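Local coordinates for protein NAD(+) phosphorylase MbcT (PDB 6FKG) that degrades NAD(+) by phosphorolysis as the toxin of a type II toxin-antitoxin pair, killing the mycobacterial cell unless its antitoxin MbcA blocks the active site, at residues L59-S62 against A63-M67; P177-Y180 against Q181-A185. All blocks are in the same frame, centred on the assembly; numbering follows the deposited sequence.

Contact 1: L59-S62 against A63-M67; sequences LADS and AQACM
Ser62 is the N-cap of helix 63-76, at the end of a short link, Asp61-Ser62, from the end of strand 56-60 in the RES domain, and it meets the first turn of the helix with both its side chain and its carbonyl. Two hydrogen bonds run from the helix to this one residue. Ala65 N donates to Ser62 OG at 2.9 Å, nearly straight at 162° at the hydrogen, which caps an amide of the first turn, where the residue four places back lies before the helix. The serine hydroxyl gets there because chi1 of 72° sets OG between the backbone N and the carbonyl carbon, turned in over the helix start. Cys66 N donates to Ser62 O at 3.0 Å, the first i to i+4 bond of the helix. A further polar bond leaves the link: Asp61 OD1 accepts from Val151 N of strand 150-156.

The apolar part lies on the buried side of the turn. Ala60, the last strand residue, points its methyl at the helix: its CB sits 3.8 Å from Ala65 CB and 4.1 Å from Cys66 CB, two small groups that let strand end and helix pack closely. The same residue is also packed against by Phe114 of the MbcA chain, so the antitoxin reaches this junction. The Cys66 side chain touches Tyr26 and Tyr28 of strand 19-30 and Leu91 of strand 89-103. Asp61 OD1 lies 3.9 Å from Ala65 CB. The Ala65 methyl also lies close to the capping hydroxyl, CB 3.4 Å from Ser62 OG.

Contact 2: P177-Y180 against Q181-A185; sequences PALY and QELRA
Tyr180 OH and Arg184 NE, on side chains that run alongside each other in the same direction, both reach Glu71 OE2 of helix 63-76, the first by a hydrogen bond, the second by a salt bridge, which ties the C-terminal helix to that helix. Arg184 CB lies 4.2 Å above the Tyr180 ring plane, offset toward the rim, and the guanidinium plane stands 79° from the ring. In the backbone, Arg184 N donates to Tyr180 O at 2.8 Å. One residue back along the chain, Leu183 N donates to Leu179 O, also at 2.8 Å but straighter, 169° at the hydrogen. Gln181 N to Pro177 O and Glu182 N to Ala178 O complete four successive i to i+4 bonds of the C-terminal alpha-helix 177-185, with Pro177 in its first turn. Along one flank Leu179 and Leu183 cross at an angle, Leu179 CG meeting Leu183 CD1 at 3.7 Å. Gln181 CG, anti to the carbonyl carbon (chi1 -59°), is brought beside the Tyr180 ring: the side chain crosses it at an angle, CG 3.5 Å from Tyr180 CD1 and on the same side of the ring plane as Arg184 CB, and sends NE2 to Glu82 OE2.

Contact 1 comes first along the chain and contact 2 at its C-terminal end, in series, with centres about 12 Å apart and on the same side of the chain's centre. Contact 1 opens helix 63-76 where it leaves strand 56-60 of the mixed sheet; contact 2 lies within helix 177-185, which follows strand 167-174 of the same sheet. The two helices pack together: Met67 SD comes 3.7 Å from Tyr180 CD2, Met67 CG 3.7 Å from Leu183 CB, and Gln64 CG rests 3.6 Å from Arg184 O. The C-terminal helix thus covers the start of the helix capped at contact 1, while MbcA touches contact 1 but not contact 2.

Contact 1: L59-S62 against A63-M67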
loop_
_atom_site.group_PDB
_atom_site.type_symbol
_atom_site.label_atom_id
_atom_site.label_comp_id
_atom_site.label_asym_id
_atom_site.label_seq_id
_atom_site.Cartn_x
_atom_site.Cartn_y
_atom_site.Cartn_z
ATOM N N LEU B 59 -26.063 10.546 -32.352
ATOM C CA LEU B 59 -26.787 11.287 -33.381
ATOM C C LEU B 59 -28.165 11.687 -32.884
ATOM O O LEU B 59 -28.705 11.052 -31.996
ATOM C CB LEU B 59 -26.935 10.454 -34.661
ATOM C CG LEU B 59 -25.597 9.930 -35.212
ATOM C CD1 LEU B 59 -25.569 8.425 -35.145
ATOM C CD2 LEU B 59 -25.401 10.384 -36.630
ATOM N N ALA B 60 -28.743 12.725 -33.490
ATOM C CA ALA B 60 -30.118 13.118 -33.182
ATOM C C ALA B 60 -30.981 12.951 -34.430
ATOM O O ALA B 60 -30.440 12.938 -35.535
ATOM C CB ALA B 60 -30.159 14.555 -32.693
ATOM N N ASP B 61 -32.308 12.870 -34.271
ATOM C CA ASP B 61 -33.189 12.594 -35.415
ATOM C C ASP B 61 -33.640 13.849 -36.167
ATOM O O ASP B 61 -34.442 13.771 -37.101
ATOM C CB ASP B 61 -34.433 11.791 -34.977
ATOM C CG ASP B 61 -35.417 12.609 -34.146
ATOM O OD1 ASP B 61 -35.010 13.582 -33.475
ATOM O OD2 ASP B 61 -36.621 12.274 -34.163
ATOM N N SER B 62 -33.131 15.003 -35.767
ATOM C CA SER B 62 -33.369 16.238 -36.507
ATOM C C SER B 62 -32.257 17.226 -36.222
ATOM O O SER B 62 -31.581 17.124 -35.197
ATOM C CB SER B 62 -34.713 16.864 -36.126
ATOM O OG SER B 62 -34.654 17.432 -34.822
ATOM N N ALA B 63 -32.076 18.198 -37.110
ATOM C CA ALA B 63 -31.089 19.240 -36.867
ATOM C C ALA B 63 -31.434 20.009 -35.587
ATOM O O ALA B 63 -30.541 20.422 -34.831
ATOM C CB ALA B 63 -31.009 20.188 -38.061
ATOM N N GLN B 64 -32.729 20.172 -35.330
ATOM C CA GLN B 64 -33.158 20.920 -34.143
ATOM C C GLN B 64 -32.800 20.175 -32.862
ATOM O O GLN B 64 -32.335 20.773 -31.889
ATOM C CB GLN B 64 -34.658 21.199 -34.176
ATOM C CG GLN B 64 -35.091 22.068 -33.020
ATOM C CD GLN B 64 -36.533 21.852 -32.639
ATOM O OE1 GLN B 64 -37.438 22.407 -33.257
ATOM N NE2 GLN B 64 -36.757 21.037 -31.614
ATOM N N ALA B 65 -33.017 18.865 -32.860
ATOM C CA ALA B 65 -32.673 18.052 -31.698
ATOM C C ALA B 65 -31.167 18.055 -31.474
ATOM O O ALA B 65 -30.700 18.061 -30.330
ATOM C CB ALA B 65 -33.186 16.627 -31.863
ATOM N N CYS B 66 -30.416 18.041 -32.569
ATOM C CA CYS B 66 -28.958 18.141 -32.482
ATOM C C CYS B 66 -28.560 19.463 -31.812
ATOM O O CYS B 66 -27.673 19.471 -30.959
ATOM C CB CYS B 66 -28.319 18.033 -33.859
ATOM S SG CYS B 66 -26.512 17.889 -33.778
ATOM N N MET B 67 -29.230 20.566 -32.177
ATOM C CA MET B 67 -28.887 21.880 -31.603
ATOM C C MET B 67 -29.149 21.899 -30.105
ATOM O O MET B 67 -28.407 22.514 -29.337
ATOM C CB MET B 67 -29.671 23.016 -32.269
ATOM C CG MET B 67 -29.326 23.252 -33.758
ATOM S SD MET B 67 -27.556 23.365 -34.132
ATOM C CE MET B 67 -27.149 21.690 -34.663
#

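Contact 2: P177-Y180 against Q181-A185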
loop_
_atom_site.group_PDB
_atom_site.type_symbol
_atom_site.label_atom_id
_atom_site.label_comp_id
_atom_site.label_asym_id
_atom_site.label_seq_id
_atom_site.Cartn_x
_atom_site.Cartn_y
_atom_site.Cartn_z
ATOM N N PRO B 177 -22.475 30.119 -34.944
ATOM C CA PRO B 177 -23.534 30.577 -34.035
ATOM C C PRO B 177 -24.818 30.946 -34.785
ATOM O O PRO B 177 -25.906 30.614 -34.310
ATOM C CB PRO B 177 -22.908 31.802 -33.367
ATOM C CG PRO B 177 -21.428 31.457 -33.346
ATOM C CD PRO B 177 -21.175 30.750 -34.651
ATOM N N ALA B 178 -24.690 31.604 -35.936
ATOM C CA ALA B 178 -25.854 31.989 -36.729
ATOM C C ALA B 178 -26.646 30.764 -37.204
ATOM O O ALA B 178 -27.873 30.755 -37.131
ATOM C CB ALA B 178 -25.433 32.854 -37.927
ATOM N N LEU B 179 -25.952 29.733 -37.690
ATOM C CA LEU B 179 -26.642 28.540 -38.182
ATOM C C LEU B 179 -27.345 27.827 -37.046
ATOM O O LEU B 179 -28.470 27.359 -37.211
ATOM C CB LEU B 179 -25.675 27.566 -38.854
ATOM C CG LEU B 179 -26.356 26.335 -39.465
ATOM C CD1 LEU B 179 -27.450 26.738 -40.452
ATOM C CD2 LEU B 179 -25.316 25.430 -40.137
ATOM N N TYR B 180 -26.660 27.729 -35.906
ATOM C CA TYR B 180 -27.248 27.125 -34.714
ATOM C C TYR B 180 -28.591 27.783 -34.392
ATOM O O TYR B 180 -29.586 27.119 -34.151
ATOM C CB TYR B 180 -26.296 27.249 -33.517
ATOM C CG TYR B 180 -27.027 27.271 -32.208
ATOM C CD1 TYR B 180 -27.320 28.476 -31.579
ATOM C CD2 TYR B 180 -27.467 26.099 -31.612
ATOM C CE1 TYR B 180 -28.022 28.512 -30.411
ATOM C CE2 TYR B 180 -28.186 26.135 -30.418
ATOM C CZ TYR B 180 -28.452 27.348 -29.827
ATOM O OH TYR B 180 -29.161 27.432 -28.644
ATOM N N GLN B 181 -28.613 29.106 -34.383
ATOM C CA GLN B 181 -29.839 29.814 -34.020
ATOM C C GLN B 181 -30.934 29.583 -35.047
ATOM O O GLN B 181 -32.116 29.471 -34.712
ATOM C CB GLN B 181 -29.557 31.302 -33.862
ATOM C CG GLN B 181 -28.518 31.574 -32.803
ATOM C CD GLN B 181 -28.345 33.052 -32.514
ATOM O OE1 GLN B 181 -28.180 33.860 -33.429
ATOM N NE2 GLN B 181 -28.381 33.412 -31.236
ATOM N N GLU B 182 -30.521 29.508 -36.304
ATOM C CA GLU B 182 -31.434 29.244 -37.396
ATOM C C GLU B 182 -32.041 27.846 -37.258
ATOM O O GLU B 182 -33.261 27.682 -37.303
ATOM C CB GLU B 182 -30.694 29.393 -38.716
ATOM C CG GLU B 182 -31.517 29.226 -39.957
ATOM C CD GLU B 182 -30.647 29.334 -41.183
ATOM O OE1 GLU B 182 -29.792 30.244 -41.219
ATOM O OE2 GLU B 182 -30.779 28.485 -42.083
ATOM N N LEU B 183 -31.186 26.845 -37.057
ATOM C CA LEU B 183 -31.663 25.469 -36.932
ATOM C C LEU B 183 -32.435 25.224 -35.636
ATOM O O LEU B 183 -33.342 24.397 -35.601
ATOM C CB LEU B 183 -30.495 24.495 -37.029
ATOM C CG LEU B 183 -29.805 24.542 -38.393
ATOM C CD1 LEU B 183 -28.577 23.630 -38.415
ATOM C CD2 LEU B 183 -30.796 24.152 -39.482
ATOM N N ARG B 184 -32.077 25.951 -34.582
ATOM C CA ARG B 184 -32.730 25.787 -33.288
ATOM C C ARG B 184 -34.189 26.222 -33.384
ATOM O O ARG B 184 -35.063 25.690 -32.705
ATOM C CB ARG B 184 -31.974 26.582 -32.223
ATOM C CG ARG B 184 -32.512 26.484 -30.818
ATOM C CD ARG B 184 -32.435 25.080 -30.248
ATOM N NE ARG B 184 -32.945 25.063 -28.876
ATOM C CZ ARG B 184 -34.224 24.910 -28.559
ATOM N NH1 ARG B 184 -35.133 24.754 -29.516
ATOM N NH2 ARG B 184 -34.595 24.911 -27.287
ATOM N N ALA B 185 -34.440 27.182 -34.264
ATOM C CA ALA B 185 -35.774 27.749 -34.444
ATOM C C ALA B 185 -36.610 26.931 -35.424
ATOM O O ALA B 185 -37.732 26.516 -35.114
ATOM C CB ALA B 185 -35.656 29.173 -34.927
#